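Local coordinates for metallo-beta-lactamase domain-containing protein (Thermotoga maritima, PDB 3H3E) that binds zinc and belongs to the metallo-beta-lactamase superfamily of metal-dependent hydrolases, though its own reaction and substrate are not established, at residues S29-S34 with H71-G76; T178-R183 with C235-E240. The protein carries 2 engineered substitutions. One frame throughout, in Å; residues are numbered along the deposited sequence.

Contact 1. Residues S29-S34 with H71-G76. With ZN (zinc ion), chain B.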
loop_
_atom_site.group_PDB
_atom_site.type_symbol
_atom_site.label_atom_id
_atom_site.label_comp_id
_atom_site.label_asym_id
_atom_site.label_seq_id
_atom_site.Cartn_x
_atom_site.Cartn_y
_atom_site.Cartn_z
ATOM N N SER A 29 -9.492 13.689 5.637
ATOM C CA SER A 29 -8.189 13.283 5.145
ATOM C C SER A 29 -7.147 13.381 6.246
ATOM O O SER A 29 -7.208 14.256 7.105
ATOM C CB SER A 29 -7.770 14.151 3.958
ATOM O OG SER A 29 -7.489 15.476 4.369
ATOM N N GLU A 30 -6.191 12.467 6.221
ATOM C CA GLU A 30 -5.026 12.591 7.062
ATOM C C GLU A 30 -3.827 12.042 6.319
ATOM O O GLU A 30 -3.954 11.491 5.228
ATOM C CB GLU A 30 -5.228 11.866 8.391
ATOM C CG GLU A 30 -5.427 10.375 8.283
ATOM C CD GLU A 30 -5.798 9.744 9.612
ATOM O OE1 GLU A 30 -6.038 10.503 10.569
ATOM O OE2 GLU A 30 -5.861 8.498 9.704
ATOM N N HIS A 31 -2.653 12.219 6.905
ATOM C CA HIS A 31 -1.476 11.534 6.423
ATOM C C HIS A 31 -1.578 10.058 6.787
ATOM O O HIS A 31 -1.253 9.658 7.909
ATOM C CB HIS A 31 -0.232 12.133 7.055
ATOM C CG HIS A 31 1.045 11.552 6.544
ATOM N ND1 HIS A 31 1.373 11.542 5.205
ATOM C CD2 HIS A 31 2.085 10.985 7.193
ATOM C CE1 HIS A 31 2.558 10.984 5.054
ATOM N NE2 HIS A 31 3.013 10.637 6.244
ATOM N N GLY A 32 -2.050 9.260 5.834
ATOM C CA GLY A 32 -2.081 7.822 5.963
ATOM C C GLY A 32 -2.838 7.276 4.781
ATOM O O GLY A 32 -3.444 8.038 4.030
ATOM N N PHE A 33 -2.817 5.960 4.613
ATOM C CA PHE A 33 -3.465 5.345 3.472
ATOM C C PHE A 33 -4.397 4.209 3.921
ATOM O O PHE A 33 -4.069 3.451 4.828
ATOM C CB PHE A 33 -2.397 4.859 2.471
ATOM C CG PHE A 33 -2.962 4.343 1.174
ATOM C CD1 PHE A 33 -3.727 5.170 0.353
ATOM C CD2 PHE A 33 -2.740 3.033 0.782
ATOM C CE1 PHE A 33 -4.266 4.689 -0.840
ATOM C CE2 PHE A 33 -3.275 2.541 -0.395
ATOM C CZ PHE A 33 -4.035 3.371 -1.212
ATOM N N SER A 34 -5.572 4.115 3.309
ATOM C CA SER A 34 -6.456 2.970 3.507
ATOM C C SER A 34 -7.388 2.892 2.318
ATOM O O SER A 34 -7.983 3.890 1.923
ATOM C CB SER A 34 -7.264 3.074 4.810
ATOM O OG SER A 34 -8.330 2.130 4.840
ATOM N N HIS A 71 4.233 0.725 9.523
ATOM C CA HIS A 71 4.277 2.144 9.878
ATOM C C HIS A 71 2.955 2.622 10.489
ATOM O O HIS A 71 1.879 2.111 10.158
ATOM C CB HIS A 71 4.588 3.000 8.659
ATOM C CG HIS A 71 6.041 3.281 8.478
ATOM N ND1 HIS A 71 6.631 3.370 7.235
ATOM C CD2 HIS A 71 7.028 3.486 9.382
ATOM C CE1 HIS A 71 7.919 3.628 7.382
ATOM N NE2 HIS A 71 8.186 3.704 8.676
ATOM N N TYR A 72 3.052 3.619 11.365
ATOM C CA TYR A 72 1.905 4.197 12.075
ATOM C C TYR A 72 0.769 4.680 11.156
ATOM O O TYR A 72 -0.392 4.525 11.485
ATOM C CB TYR A 72 2.386 5.368 12.953
ATOM C CG TYR A 72 2.727 6.600 12.154
ATOM C CD1 TYR A 72 1.853 7.676 12.084
ATOM C CD2 TYR A 72 3.901 6.668 11.431
ATOM C CE1 TYR A 72 2.150 8.794 11.328
ATOM C CE2 TYR A 72 4.207 7.775 10.674
ATOM C CZ TYR A 72 3.328 8.835 10.625
ATOM O OH TYR A 72 3.646 9.943 9.871
ATOM N N ASP A 73 1.111 5.273 10.014
ATOM C CA ASP A 73 0.124 5.833 9.095
ATOM C C ASP A 73 -0.577 4.760 8.258
ATOM O O ASP A 73 -1.432 5.080 7.438
ATOM C CB ASP A 73 0.737 6.928 8.185
ATOM C CG ASP A 73 1.965 6.452 7.407
ATOM O OD1 ASP A 73 2.840 5.840 8.034
ATOM O OD2 ASP A 73 2.066 6.672 6.170
ATOM N N HIS A 74 -0.224 3.493 8.468
ATOM C CA HIS A 74 -0.846 2.390 7.731
ATOM C C HIS A 74 -1.510 1.401 8.662
ATOM O O HIS A 74 -2.534 0.816 8.333
ATOM C CB HIS A 74 0.177 1.696 6.822
ATOM C CG HIS A 74 0.750 2.614 5.792
ATOM N ND1 HIS A 74 0.399 2.551 4.462
ATOM C CD2 HIS A 74 1.590 3.670 5.911
ATOM C CE1 HIS A 74 1.027 3.509 3.801
ATOM N NE2 HIS A 74 1.753 4.207 4.659
ATOM N N ALA A 75 -0.939 1.237 9.845
ATOM C CA ALA A 75 -1.457 0.271 10.801
ATOM C C ALA A 75 -2.213 0.928 11.964
ATOM O O ALA A 75 -2.719 0.241 12.843
ATOM C CB ALA A 75 -0.315 -0.592 11.329
ATOM N N GLY A 76 -2.315 2.254 11.955
ATOM C CA GLY A 76 -2.812 2.975 13.106
ATOM C C GLY A 76 -4.297 2.866 13.369
ATOM O O GLY A 76 -4.723 2.812 14.514
HETATM ZN ZN ZN B . 5.845 3.917 5.264
#

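Contact 2. Residues T178-R183 with C235-E240. With ZN (zinc ion), chain B.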
loop_
_atom_site.group_PDB
_atom_site.type_symbol
_atom_site.label_atom_id
_atom_site.label_comp_id
_atom_site.label_asym_id
_atom_site.label_seq_id
_atom_site.Cartn_x
_atom_site.Cartn_y
_atom_site.Cartn_z
ATOM N N THR A 178 -0.699 -0.926 -3.351
ATOM C CA THR A 178 0.521 -0.804 -2.569
ATOM C C THR A 178 0.345 0.333 -1.586
ATOM O O THR A 178 -0.389 1.280 -1.853
ATOM C CB THR A 178 1.768 -0.615 -3.465
ATOM O OG1 THR A 178 2.929 -0.554 -2.646
ATOM C CG2 THR A 178 1.680 0.648 -4.270
ATOM N N GLY A 179 0.985 0.217 -0.431
ATOM C CA GLY A 179 0.842 1.209 0.615
ATOM C C GLY A 179 1.836 2.325 0.428
ATOM O O GLY A 179 1.458 3.461 0.206
ATOM N N CYS A 180 3.119 2.006 0.494
ATOM C CA CYS A 180 4.130 3.042 0.374
ATOM C C CYS A 180 5.265 2.701 -0.605
ATOM O O CYS A 180 5.982 3.584 -1.069
ATOM C CB CYS A 180 4.673 3.415 1.762
ATOM S SG CYS A 180 4.362 5.104 2.240
ATOM N N SER A 181 5.428 1.423 -0.913
ATOM C CA SER A 181 6.462 0.987 -1.848
ATOM C C SER A 181 7.861 1.410 -1.426
ATOM O O SER A 181 8.554 2.081 -2.173
ATOM C CB SER A 181 6.185 1.527 -3.244
ATOM O OG SER A 181 4.881 1.192 -3.667
ATOM N N HIS A 182 8.292 1.000 -0.244
ATOM C CA HIS A 182 9.604 1.397 0.255
ATOM C C HIS A 182 10.720 0.659 -0.470
ATOM O O HIS A 182 11.840 1.150 -0.606
ATOM C CB HIS A 182 9.693 1.133 1.754
ATOM C CG HIS A 182 9.008 2.171 2.591
ATOM N ND1 HIS A 182 9.486 3.457 2.721
ATOM C CD2 HIS A 182 7.887 2.108 3.347
ATOM C CE1 HIS A 182 8.689 4.140 3.524
ATOM N NE2 HIS A 182 7.712 3.346 3.917
ATOM N N ARG A 183 10.401 -0.534 -0.935
ATOM C CA ARG A 183 11.374 -1.354 -1.616
ATOM C C ARG A 183 11.480 -0.979 -3.084
ATOM O O ARG A 183 12.334 -1.494 -3.787
ATOM C CB ARG A 183 11.020 -2.823 -1.459
ATOM C CG ARG A 183 11.164 -3.338 -0.032
ATOM C CD ARG A 183 11.463 -4.824 -0.096
ATOM N NE ARG A 183 12.438 -5.204 0.905
ATOM C CZ ARG A 183 13.403 -6.087 0.707
ATOM N NH1 ARG A 183 13.522 -6.688 -0.458
ATOM N NH2 ARG A 183 14.253 -6.363 1.680
ATOM N N CYS A 235 -1.183 7.654 -4.709
ATOM C CA CYS A 235 -1.725 8.238 -3.487
ATOM C C CYS A 235 -0.650 8.531 -2.454
ATOM O O CYS A 235 0.505 8.188 -2.662
ATOM C CB CYS A 235 -2.717 7.265 -2.864
ATOM S SG CYS A 235 -3.900 6.577 -3.989
ATOM N N HIS A 236 -1.041 9.162 -1.344
ATOM C CA HIS A 236 -0.259 9.112 -0.105
ATOM C C HIS A 236 1.161 9.655 -0.288
ATOM O O HIS A 236 1.343 10.809 -0.694
ATOM C CB HIS A 236 -0.248 7.660 0.415
ATOM C CG HIS A 236 0.287 7.501 1.806
ATOM N ND1 HIS A 236 0.022 8.400 2.817
ATOM C CD2 HIS A 236 1.054 6.526 2.359
ATOM C CE1 HIS A 236 0.623 7.994 3.926
ATOM N NE2 HIS A 236 1.258 6.862 3.677
ATOM N N CYS A 237 2.165 8.822 -0.017
ATOM C CA CYS A 237 3.565 9.265 -0.097
ATOM C C CYS A 237 4.030 9.845 -1.451
ATOM O O CYS A 237 4.943 10.665 -1.492
ATOM C CB CYS A 237 4.579 8.212 0.439
ATOM S SG CYS A 237 4.111 6.443 0.697
ATOM N N THR A 238 3.381 9.451 -2.539
ATOM C CA THR A 238 3.927 9.648 -3.882
ATOM C C THR A 238 4.600 11.001 -4.169
ATOM O O THR A 238 5.785 11.046 -4.469
ATOM C CB THR A 238 2.898 9.300 -4.961
ATOM O OG1 THR A 238 2.369 7.991 -4.706
ATOM C CG2 THR A 238 3.554 9.312 -6.327
ATOM N N GLY A 239 3.858 12.097 -4.094
ATOM C CA GLY A 239 4.463 13.402 -4.282
ATOM C C GLY A 239 4.063 14.118 -5.555
ATOM O O GLY A 239 4.001 13.510 -6.616
ATOM N N GLU A 240 3.813 15.421 -5.449
ATOM C CA GLU A 240 3.372 16.237 -6.586
ATOM C C GLU A 240 4.372 16.221 -7.744
ATOM O O GLU A 240 3.981 16.146 -8.906
ATOM C CB GLU A 240 3.071 17.682 -6.146
ATOM C CG GLU A 240 2.621 18.618 -7.279
ATOM C CD GLU A 240 2.528 20.094 -6.864
ATOM O OE1 GLU A 240 2.428 20.379 -5.648
ATOM O OE2 GLU A 240 2.549 20.970 -7.763
HETATM ZN ZN ZN B . 5.845 3.917 5.264
#

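Contact 1. Residues S29-S34 with H71-G76
His31 meets Tyr72 and Asp73 where a loop closes over the short helix of the metallo-beta-lactamase fold. That helix, 72-75, carries the end of the family's HxHxDH signature, which here runs from His69 to His74. His71 stands at its N-cap. Its backbone O takes the N-H groups of both His74 and Ala75, while its ring ND1 binds the zinc at 2.2 Å. His69 and His182 complete the metal site.

His31 has CG anti to its backbone N (chi1 -176°), which carries the ring out to the helix. Tyr72 OH comes in at the edge of that ring, in its plane, 3.3 Å from His31 CD2. The two side chains cross at about a right angle. The His31 ring is nearly parallel to the Asp73 carboxylate, their planes 6° apart, but His31 NE2 stays 4.1 Å from Asp73 OD2. His31 ND1 is hydrogen-bonded to Asp21.

Asp73 has CG between its backbone N and carbonyl carbon. This turns the carboxylate back over the Tyr72 ring, where OD1 lies above one face, offset toward the rim. Asp73 CB packs against His31 O at 3.4 Å. Gly32 CA lies 3.2 Å from Asp73 O.

His74 CE1 lies 3.9 Å from Phe33 CB, which comes at the ring obliquely. His74 ND1 is hydrogen-bonded to Asp43. The backbone tie between the segments runs from Phe33 N to Asp73 O, 3.3 Å long with an N-H...O angle of 150°.

Contact 2. Residues T178-R183 with C235-E240
Cys180 and Cys237 mark the closest approach of the two backbones, with their CA atoms 6.3 Å apart. The segments are largely loop, with Gly239 at the N-cap of helix 240-249. Segment 235-240 opens with a type II' turn from Cys235 to Thr238, with His236 at its second position (phi 59°, psi -121°). Thr238 N closes the turn on Cys235 O at 3.1 Å. Thr238 OG1 gives a second bond to the same oxygen, from the same face of the carbonyl plane, tilted 23° out of it. No hydrogen bond crosses between the segments.

A disulfide joins Cys180 SG to Cys237 SG across the contact, 2.1 Å long, and Cys235 forms another with Cys257. Cys237 is poorly ordered.

Both segments follow strands of one sheet, 173-178 and 231-235, in the metallo-beta-lactamase fold. Such loops at strand ends supply active-site residues in this family. Here the first loop gives His182, whose NE2 binds the zinc at 2.4 Å alongside His69 and His71. Glu163 accepts from the backbone N of both His182 and Arg183.

The His236 side chain swings clear of its own backbone N, which brings its ring to the first loop. His236 CD2 lies 3.6 Å from Cys180 SG, and the sulfur approaches the ring obliquely. Gly179 O lies at the ring edge, near its plane. The ring's ND1 is hydrogen-bonded to Asp21. Within the first loop, Thr178 OG1 donates to Ser181 OG over 2.8 Å, and Ser181 OG also bonds Gly206 O.

Overall arrangement
The two contacts come in series along the chain, contact 1 closing before contact 2 opens. Their centres lie about 11 Å apart. Contact 1 belongs to the half built on the sheet that holds strand 34-37. Contact 2 belongs to the sheet that holds strands 173-178 and 231-235. They meet across the metal centre, for the zinc takes His71 from contact 1 and His182 from contact 2. His236 of contact 2 packs against Gly32, Asp73 and His74. Asp73, His74 and His236 cluster in a way that could form a second metal site, as in binuclear relatives; no metal is modelled there. Asp21 joins the contacts too, bonding both His31 and His236.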